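PDB 2QNU: type VI secretion system-associated protein TagF from Pseudomonas aeruginosa PAO1, which is of unknown function but, as a TagF protein, is probably an accessory factor of the type VI secretion system. Local coordinates for residues E27-W32 with S181-R186; W58-A63 with P88-C93. All coordinates share one frame; numbering follows the deposited sequence.

Contact 1. Residues E27-W32 with S181-R186; sequences EPWDAW and SHWWGR. With ACT (acetate ion), chain F.
Trp29 and Trp32 on helix 23-44 meet Trp183 on strand 180-185 where the helix packs over one face of the antiparallel sheet in the TagF core. The backbones stay far apart, Trp29 CA and Ser181 CA being 12.7 Å from each other; the indoles of Trp29 and Trp32 reach in from the helix and that of Trp183 comes from the opposite direction. The tight spot is small: Trp32 CH2 sits 3.5 Å from Trp183 CH2. Around it the fit is slacker. Trp29 CH2 approaches the same Trp183 CH2 at 4.1 Å, edge against edge, and the six-membered rings of Trp32 and Trp183, although only 26° from parallel, are slid apart with centroids 5.4 Å from each other, so they barely overlap. On the helix, both tryptophans carry CG anti to the backbone N, which sends their indoles off toward the strand, and Trp32 CE3 lies over one face of the Trp29 ring, off toward its rim. Trp29 NE1 has its partner in Thr90, and Trp32 NE1 is bonded to the carbonyl O of Pro202.

His182 faces the other way, toward the second subunit, where it packs on Leu172 of that chain. It also binds an acetate, probably from the crystallisation liquor, through an almost straight bond (173°) from His182 NE2 to acetate OXT at 2.6 Å. On the helix side, Trp183 NE1 is held by its own strand: it donates to Ser181 OG at 2.9 Å, with the oxygen tilted 20° out of the indole plane.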
ATOM      1  N   GLU B  27      24.613  13.656   4.728  1.00 38.90           N
ATOM      2  CA  GLU B  27      24.940  14.256   3.430  1.00 39.69           C
ATOM      3  C   GLU B  27      23.694  14.420   2.536  1.00 39.82           C
ATOM      4  O   GLU B  27      23.365  15.563   2.142  1.00 40.64           O
ATOM      5  CB  GLU B  27      26.044  13.459   2.670  1.00 40.83           C
ATOM      6  CG  GLU B  27      27.435  14.141   2.644  1.00 41.72           C
ATOM      7  CD  GLU B  27      28.458  13.456   1.674  1.00 43.72           C
ATOM      8  OE1 GLU B  27      28.049  12.549   0.899  1.00 48.09           O
ATOM      9  OE2 GLU B  27      29.674  13.826   1.682  1.00 48.42           O
ATOM     10  N   PRO B  28      23.008  13.302   2.175  1.00 38.73           N
ATOM     11  CA  PRO B  28      21.789  13.469   1.372  1.00 37.79           C
ATOM     12  C   PRO B  28      20.616  14.189   2.065  1.00 36.13           C
ATOM     13  O   PRO B  28      19.796  14.857   1.426  1.00 33.98           O
ATOM     14  CB  PRO B  28      21.390  12.001   1.020  1.00 37.83           C
ATOM     15  CG  PRO B  28      22.061  11.160   2.072  1.00 38.86           C
ATOM     16  CD  PRO B  28      23.343  11.872   2.373  1.00 39.34           C
ATOM     17  N   TRP B  29      20.469  13.979   3.357  1.00 36.61           N
ATOM     18  CA  TRP B  29      19.343  14.585   4.059  1.00 37.50           C
ATOM     19  C   TRP B  29      19.519  16.115   4.015  1.00 36.69           C
ATOM     20  O   TRP B  29      18.604  16.814   3.617  1.00 37.41           O
ATOM     21  CB  TRP B  29      19.263  14.078   5.487  1.00 37.92           C
ATOM     22  CG  TRP B  29      18.197  14.728   6.291  1.00 37.41           C
ATOM     23  CD1 TRP B  29      18.393  15.605   7.349  1.00 38.87           C
ATOM     24  CD2 TRP B  29      16.794  14.579   6.151  1.00 33.93           C
ATOM     25  NE1 TRP B  29      17.195  15.997   7.837  1.00 39.63           N
ATOM     26  CE2 TRP B  29      16.190  15.395   7.120  1.00 37.96           C
ATOM     27  CE3 TRP B  29      15.976  13.881   5.259  1.00 39.09           C
ATOM     28  CZ2 TRP B  29      14.791  15.508   7.255  1.00 38.32           C
ATOM     29  CZ3 TRP B  29      14.595  13.969   5.394  1.00 39.02           C
ATOM     30  CH2 TRP B  29      14.010  14.771   6.397  1.00 38.80           C
ATOM     31  N   ASP B  30      20.707  16.583   4.366  1.00 36.33           N
ATOM     32  CA  ASP B  30      21.093  17.994   4.245  1.00 37.43           C
ATOM     33  C   ASP B  30      20.888  18.593   2.841  1.00 38.35           C
ATOM     34  O   ASP B  30      20.312  19.648   2.714  1.00 37.59           O
ATOM     35  CB  ASP B  30      22.562  18.174   4.624  1.00 36.99           C
ATOM     36  CG  ASP B  30      23.052  19.630   4.474  1.00 38.74           C
ATOM     37  OD1 ASP B  30      22.885  20.465   5.451  1.00 43.25           O
ATOM     38  OD2 ASP B  30      23.632  19.958   3.421  1.00 37.98           O
ATOM     39  N   ALA B  31      21.339  17.874   1.797  1.00 38.66           N
ATOM     40  CA  ALA B  31      21.253  18.368   0.426  1.00 37.59           C
ATOM     41  C   ALA B  31      19.801  18.449   0.026  1.00 37.69           C
ATOM     42  O   ALA B  31      19.365  19.374  -0.660  1.00 37.21           O
ATOM     43  CB  ALA B  31      22.017  17.456  -0.478  1.00 38.73           C
ATOM     44  N   TRP B  32      19.019  17.485   0.476  1.00 36.62           N
ATOM     45  CA  TRP B  32      17.617  17.506   0.141  1.00 36.32           C
ATOM     46  C   TRP B  32      16.927  18.672   0.877  1.00 35.80           C
ATOM     47  O   TRP B  32      16.114  19.337   0.281  1.00 35.45           O
ATOM     48  CB  TRP B  32      16.889  16.149   0.419  1.00 36.43           C
ATOM     49  CG  TRP B  32      15.359  16.243   0.257  1.00 33.99           C
ATOM     50  CD1 TRP B  32      14.642  16.291  -0.902  1.00 32.58           C
ATOM     51  CD2 TRP B  32      14.419  16.428   1.318  1.00 32.11           C
ATOM     52  NE1 TRP B  32      13.305  16.460  -0.638  1.00 32.38           N
ATOM     53  CE2 TRP B  32      13.148  16.553   0.732  1.00 34.33           C
ATOM     54  CE3 TRP B  32      14.550  16.541   2.702  1.00 33.14           C
ATOM     55  CZ2 TRP B  32      11.995  16.720   1.490  1.00 36.64           C
ATOM     56  CZ3 TRP B  32      13.403  16.705   3.478  1.00 35.25           C
ATOM     57  CH2 TRP B  32      12.143  16.804   2.878  1.00 37.37           C
ATOM     58  N   SER B 181       8.288   8.134   0.253  1.00 36.40           N
ATOM     59  CA  SER B 181       8.359   8.835   1.527  1.00 35.00           C
ATOM     60  C   SER B 181       6.926   9.223   1.943  1.00 35.48           C
ATOM     61  O   SER B 181       6.107   9.674   1.081  1.00 36.38           O
ATOM     62  CB  SER B 181       9.301  10.020   1.394  1.00 35.06           C
ATOM     63  OG  SER B 181       8.815  10.945   0.450  1.00 31.77           O
ATOM     64  N   HIS B 182       6.606   8.953   3.211  1.00 33.14           N
ATOM     65  CA  HIS B 182       5.343   9.308   3.827  1.00 33.64           C
ATOM     66  C   HIS B 182       5.626  10.394   4.895  1.00 32.27           C
ATOM     67  O   HIS B 182       6.641  10.355   5.601  1.00 33.28           O
ATOM     68  CB  HIS B 182       4.670   8.106   4.490  1.00 33.65           C
ATOM     69  CG  HIS B 182       4.018   7.156   3.517  1.00 31.19           C
ATOM     70  ND1 HIS B 182       4.694   6.133   2.896  1.00 35.64           N
ATOM     71  CD2 HIS B 182       2.758   7.133   3.022  1.00 33.63           C
ATOM     72  CE1 HIS B 182       3.872   5.511   2.065  1.00 34.82           C
ATOM     73  NE2 HIS B 182       2.678   6.086   2.138  1.00 36.10           N
ATOM     74  N   TRP B 183       4.704  11.324   4.992  1.00 32.11           N
ATOM     75  CA  TRP B 183       4.845  12.527   5.823  1.00 33.85           C
ATOM     76  C   TRP B 183       3.476  12.766   6.397  1.00 34.16           C
ATOM     77  O   TRP B 183       2.482  12.737   5.631  1.00 34.84           O
ATOM     78  CB  TRP B 183       5.219  13.687   4.940  1.00 33.82           C
ATOM     79  CG  TRP B 183       6.385  13.432   4.102  1.00 35.24           C
ATOM     80  CD1 TRP B 183       6.383  12.835   2.828  1.00 33.99           C
ATOM     81  CD2 TRP B 183       7.732  13.767   4.382  1.00 34.65           C
ATOM     82  NE1 TRP B 183       7.666  12.784   2.345  1.00 33.74           N
ATOM     83  CE2 TRP B 183       8.515  13.333   3.270  1.00 35.02           C
ATOM     84  CE3 TRP B 183       8.381  14.395   5.474  1.00 35.82           C
ATOM     85  CZ2 TRP B 183       9.888  13.489   3.229  1.00 36.65           C
ATOM     86  CZ3 TRP B 183       9.741  14.542   5.436  1.00 33.34           C
ATOM     87  CH2 TRP B 183      10.491  14.130   4.309  1.00 36.53           C
ATOM     88  N   TRP B 184       3.379  12.858   7.730  1.00 35.04           N
ATOM     89  CA  TRP B 184       2.072  13.033   8.359  1.00 33.96           C
ATOM     90  C   TRP B 184       2.213  13.803   9.670  1.00 35.45           C
ATOM     91  O   TRP B 184       3.316  14.002  10.157  1.00 36.24           O
ATOM     92  CB  TRP B 184       1.363  11.720   8.590  1.00 34.00           C
ATOM     93  CG  TRP B 184       1.950  10.850   9.673  1.00 31.73           C
ATOM     94  CD1 TRP B 184       1.472  10.699  10.906  1.00 33.50           C
ATOM     95  CD2 TRP B 184       3.104   9.997   9.570  1.00 30.44           C
ATOM     96  NE1 TRP B 184       2.268   9.811  11.635  1.00 32.50           N
ATOM     97  CE2 TRP B 184       3.285   9.388  10.816  1.00 31.69           C
ATOM     98  CE3 TRP B 184       4.019   9.708   8.544  1.00 35.47           C
ATOM     99  CZ2 TRP B 184       4.301   8.524  11.055  1.00 33.76           C
ATOM    100  CZ3 TRP B 184       5.035   8.840   8.798  1.00 33.79           C
ATOM    101  CH2 TRP B 184       5.182   8.265  10.040  1.00 34.57           C
ATOM    102  N   GLY B 185       1.082  14.212  10.234  1.00 36.29           N
ATOM    103  CA  GLY B 185       1.091  14.821  11.537  1.00 37.07           C
ATOM    104  C   GLY B 185      -0.139  15.634  11.844  1.00 37.48           C
ATOM    105  O   GLY B 185      -1.162  15.486  11.176  1.00 36.10           O
ATOM    106  N   ARG B 186      -0.026  16.465  12.895  1.00 36.99           N
ATOM    107  CA  ARG B 186      -1.189  17.227  13.439  1.00 38.32           C
ATOM    108  C   ARG B 186      -1.541  18.443  12.596  1.00 37.45           C
ATOM    109  O   ARG B 186      -2.645  18.967  12.685  1.00 37.67           O
ATOM    110  CB  ARG B 186      -0.935  17.702  14.864  1.00 38.26           C
ATOM    111  CG  ARG B 186      -0.610  16.622  15.826  1.00 40.13           C
ATOM    112  CD  ARG B 186      -0.398  17.143  17.304  1.00 42.78           C
ATOM    113  NE  ARG B 186      -0.814  16.081  18.205  1.00 47.13           N
ATOM    114  CZ  ARG B 186      -0.009  15.382  18.981  1.00 49.71           C
ATOM    115  NH1 ARG B 186       1.290  15.650  19.107  1.00 55.86           N
ATOM    116  NH2 ARG B 186      -0.532  14.448  19.700  1.00 50.86           N
TER
HETATM  117  C   ACT F 227      -0.363   6.415   1.134  1.00 36.38           C
HETATM  118  O   ACT F 227       0.020   7.526   1.644  1.00 36.30           O
HETATM  119  OXT ACT F 227       0.474   5.443   1.000  1.00 37.04           O
HETATM  120  CH3 ACT F 227      -1.740   6.298   0.685  1.00 34.36           C

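Contact 2. Residues W58-A63 with P88-C93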
ATOM      1  N   TRP B  58       6.477  17.644  10.819  1.00 35.28           N
ATOM      2  CA  TRP B  58       6.177  16.505   9.996  1.00 34.42           C
ATOM      3  C   TRP B  58       6.900  15.260  10.495  1.00 32.91           C
ATOM      4  O   TRP B  58       8.090  15.186  10.588  1.00 34.29           O
ATOM      5  CB  TRP B  58       6.523  16.805   8.555  1.00 33.74           C
ATOM      6  CG  TRP B  58       5.680  17.875   7.994  1.00 31.59           C
ATOM      7  CD1 TRP B  58       6.045  19.157   7.774  1.00 32.55           C
ATOM      8  CD2 TRP B  58       4.350  17.747   7.535  1.00 34.14           C
ATOM      9  NE1 TRP B  58       4.994  19.870   7.228  1.00 33.62           N
ATOM     10  CE2 TRP B  58       3.950  19.017   7.044  1.00 35.39           C
ATOM     11  CE3 TRP B  58       3.470  16.671   7.414  1.00 34.98           C
ATOM     12  CZ2 TRP B  58       2.695  19.247   6.511  1.00 36.66           C
ATOM     13  CZ3 TRP B  58       2.214  16.907   6.932  1.00 35.93           C
ATOM     14  CH2 TRP B  58       1.832  18.191   6.493  1.00 36.60           C
ATOM     15  N   ARG B  59       6.109  14.286  10.827  1.00 33.68           N
ATOM     16  CA  ARG B  59       6.576  12.931  11.088  1.00 34.48           C
ATOM     17  C   ARG B  59       6.783  12.278   9.696  1.00 34.71           C
ATOM     18  O   ARG B  59       6.070  12.594   8.783  1.00 34.22           O
ATOM     19  CB  ARG B  59       5.482  12.185  11.800  1.00 33.06           C
ATOM     20  CG  ARG B  59       5.032  12.843  13.071  1.00 31.91           C
ATOM     21  CD  ARG B  59       3.745  12.295  13.594  1.00 35.80           C
ATOM     22  NE  ARG B  59       3.280  13.077  14.757  1.00 38.69           N
ATOM     23  CZ  ARG B  59       2.192  12.789  15.471  1.00 40.27           C
ATOM     24  NH1 ARG B  59       1.496  11.693  15.220  1.00 44.22           N
ATOM     25  NH2 ARG B  59       1.838  13.550  16.485  1.00 42.59           N
ATOM     26  N   PHE B  60       7.790  11.432   9.562  1.00 34.46           N
ATOM     27  CA  PHE B  60       8.051  10.797   8.319  1.00 34.96           C
ATOM     28  C   PHE B  60       8.577   9.364   8.441  1.00 34.50           C
ATOM     29  O   PHE B  60       9.187   8.981   9.424  1.00 33.04           O
ATOM     30  CB  PHE B  60       9.041  11.635   7.506  1.00 35.61           C
ATOM     31  CG  PHE B  60      10.388  11.802   8.164  1.00 37.15           C
ATOM     32  CD1 PHE B  60      11.387  10.838   8.022  1.00 35.31           C
ATOM     33  CD2 PHE B  60      10.678  12.949   8.887  1.00 37.11           C
ATOM     34  CE1 PHE B  60      12.623  11.012   8.614  1.00 36.03           C
ATOM     35  CE2 PHE B  60      11.887  13.130   9.497  1.00 35.23           C
ATOM     36  CZ  PHE B  60      12.867  12.192   9.383  1.00 37.31           C
ATOM     37  N   ALA B  61       8.344   8.619   7.363  1.00 34.86           N
ATOM     38  CA  ALA B  61       8.998   7.354   7.106  1.00 35.09           C
ATOM     39  C   ALA B  61       9.421   7.280   5.641  1.00 34.72           C
ATOM     40  O   ALA B  61       8.612   7.463   4.713  1.00 35.91           O
ATOM     41  CB  ALA B  61       8.081   6.266   7.427  1.00 36.11           C
ATOM     42  N   ILE B  62      10.708   7.081   5.471  1.00 35.36           N
ATOM     43  CA  ILE B  62      11.387   7.094   4.188  1.00 36.82           C
ATOM     44  C   ILE B  62      11.989   5.722   3.864  1.00 36.93           C
ATOM     45  O   ILE B  62      12.727   5.144   4.643  1.00 36.58           O
ATOM     46  CB  ILE B  62      12.435   8.144   4.204  1.00 36.22           C
ATOM     47  CG1 ILE B  62      11.691   9.519   4.424  1.00 38.73           C
ATOM     48  CG2 ILE B  62      13.295   8.097   2.922  1.00 35.95           C
ATOM     49  CD1 ILE B  62      12.603  10.657   4.672  1.00 39.87           C
ATOM     50  N   ALA B  63      11.668   5.231   2.678  1.00 38.06           N
ATOM     51  CA  ALA B  63      12.204   3.919   2.195  1.00 38.34           C
ATOM     52  C   ALA B  63      13.727   3.871   2.104  1.00 38.23           C
ATOM     53  O   ALA B  63      14.399   4.907   1.919  1.00 37.94           O
ATOM     54  CB  ALA B  63      11.601   3.575   0.832  1.00 38.25           C
ATOM     55  N   PRO B  88      15.811  23.553   9.341  1.00 36.34           N
ATOM     56  CA  PRO B  88      15.055  22.631  10.191  1.00 35.55           C
ATOM     57  C   PRO B  88      15.896  21.842  11.177  1.00 33.54           C
ATOM     58  O   PRO B  88      17.087  21.717  11.033  1.00 31.56           O
ATOM     59  CB  PRO B  88      14.411  21.680   9.181  1.00 35.21           C
ATOM     60  CG  PRO B  88      14.243  22.464   8.000  1.00 36.61           C
ATOM     61  CD  PRO B  88      15.474  23.361   7.924  1.00 36.04           C
ATOM     62  N   LEU B  89      15.233  21.317  12.182  1.00 34.73           N
ATOM     63  CA  LEU B  89      15.869  20.390  13.143  1.00 34.67           C
ATOM     64  C   LEU B  89      15.150  19.066  12.993  1.00 34.31           C
ATOM     65  O   LEU B  89      13.922  18.983  13.019  1.00 34.77           O
ATOM     66  CB  LEU B  89      15.678  20.893  14.567  1.00 34.75           C
ATOM     67  CG  LEU B  89      16.199  20.013  15.738  1.00 34.01           C
ATOM     68  CD1 LEU B  89      17.691  19.895  15.675  1.00 34.02           C
ATOM     69  CD2 LEU B  89      15.817  20.679  17.017  1.00 36.41           C
ATOM     70  N   THR B  90      15.922  18.019  12.851  1.00 35.12           N
ATOM     71  CA  THR B  90      15.361  16.717  12.625  1.00 35.34           C
ATOM     72  C   THR B  90      15.863  15.801  13.693  1.00 34.03           C
ATOM     73  O   THR B  90      17.027  15.832  13.979  1.00 33.55           O
ATOM     74  CB  THR B  90      15.837  16.164  11.221  1.00 35.25           C
ATOM     75  OG1 THR B  90      15.527  17.116  10.224  1.00 39.60           O
ATOM     76  CG2 THR B  90      15.161  14.858  10.881  1.00 36.20           C
ATOM     77  N   VAL B  91      14.965  15.006  14.258  1.00 35.21           N
ATOM     78  CA  VAL B  91      15.337  13.797  15.008  1.00 35.97           C
ATOM     79  C   VAL B  91      14.973  12.573  14.126  1.00 36.44           C
ATOM     80  O   VAL B  91      13.834  12.458  13.623  1.00 35.02           O
ATOM     81  CB  VAL B  91      14.589  13.751  16.328  1.00 37.78           C
ATOM     82  CG1 VAL B  91      14.797  12.402  17.067  1.00 37.96           C
ATOM     83  CG2 VAL B  91      15.005  14.962  17.191  1.00 38.28           C
ATOM     84  N   ALA B  92      15.955  11.691  13.934  1.00 35.88           N
ATOM     85  CA  ALA B  92      15.839  10.554  12.992  1.00 36.01           C
ATOM     86  C   ALA B  92      16.369   9.259  13.590  1.00 36.73           C
ATOM     87  O   ALA B  92      17.409   9.242  14.241  1.00 34.33           O
ATOM     88  CB  ALA B  92      16.596  10.851  11.743  1.00 36.19           C
ATOM     89  N   CYS B  93      15.612   8.190  13.373  1.00 39.05           N
ATOM     90  CA  CYS B  93      16.081   6.849  13.659  1.00 40.69           C
ATOM     91  C   CYS B  93      16.293   6.060  12.354  1.00 39.92           C
ATOM     92  O   CYS B  93      15.377   5.868  11.560  1.00 40.34           O
ATOM     93  CB  CYS B  93      15.061   6.156  14.527  1.00 40.25           C
ATOM     94  SG  CYS B  93      15.568   4.559  14.910  1.00 44.15           S
TER
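Phe60 and Thr90 bring together two strands of the antiparallel sheet, 58-62 and 89-95, that are not neighbours: strand 71-77 runs between them. No hydrogen bond joins the two segments, and the closest pair of alpha carbons, Phe60 CA and Ala92 CA, is 9.1 Å apart. The two side chains cross at about a right angle above the intervening strand. Phe60 places CG between its backbone N and carbonyl carbon (chi1 62°), and from there the ring touches Val72 of the intervening strand and reaches toward strand 89-95, leading with its far rim. Thr90 answers with its methyl, which lies at the edge of the ring and near its plane, not over a face; CE2 of Phe60 is 4.0 Å from CG2 of Thr90.

The threonine's two branches divide the work. CG2 is anti to the backbone N and makes the apolar contact, whereas OG1 is taken up by Trp29 of helix 23-44. Phe60 in turn meets the rings of Trp29 and Trp183, so its phenyl belongs to the aromatic core between helix and sheet. The shortest approach across the segments is from Phe60 CZ to Thr90 CG2, 3.8 Å.

After strands 4-7 and 18-19 the chain forms helix 23-44 and, past the short helix 48-53, strands 58-62, 71-77 and 89-95; contact 2 closes the short loop from 58-63 to 88-93, which carries the intervening strand. After the helices that follow, the chain returns through strand 180-185 and closes contact 1 back onto the helix, 149 residues on, so contact 2 is nested inside the larger loop. The centres of the two contacts are about 6 Å apart. Strands 58-62 and 180-185 are antiparallel neighbours, with a probable hydrogen bond between Arg59 N and Trp184 O at 2.9 Å. Together the contacts tie the helix and three strands into one buried core.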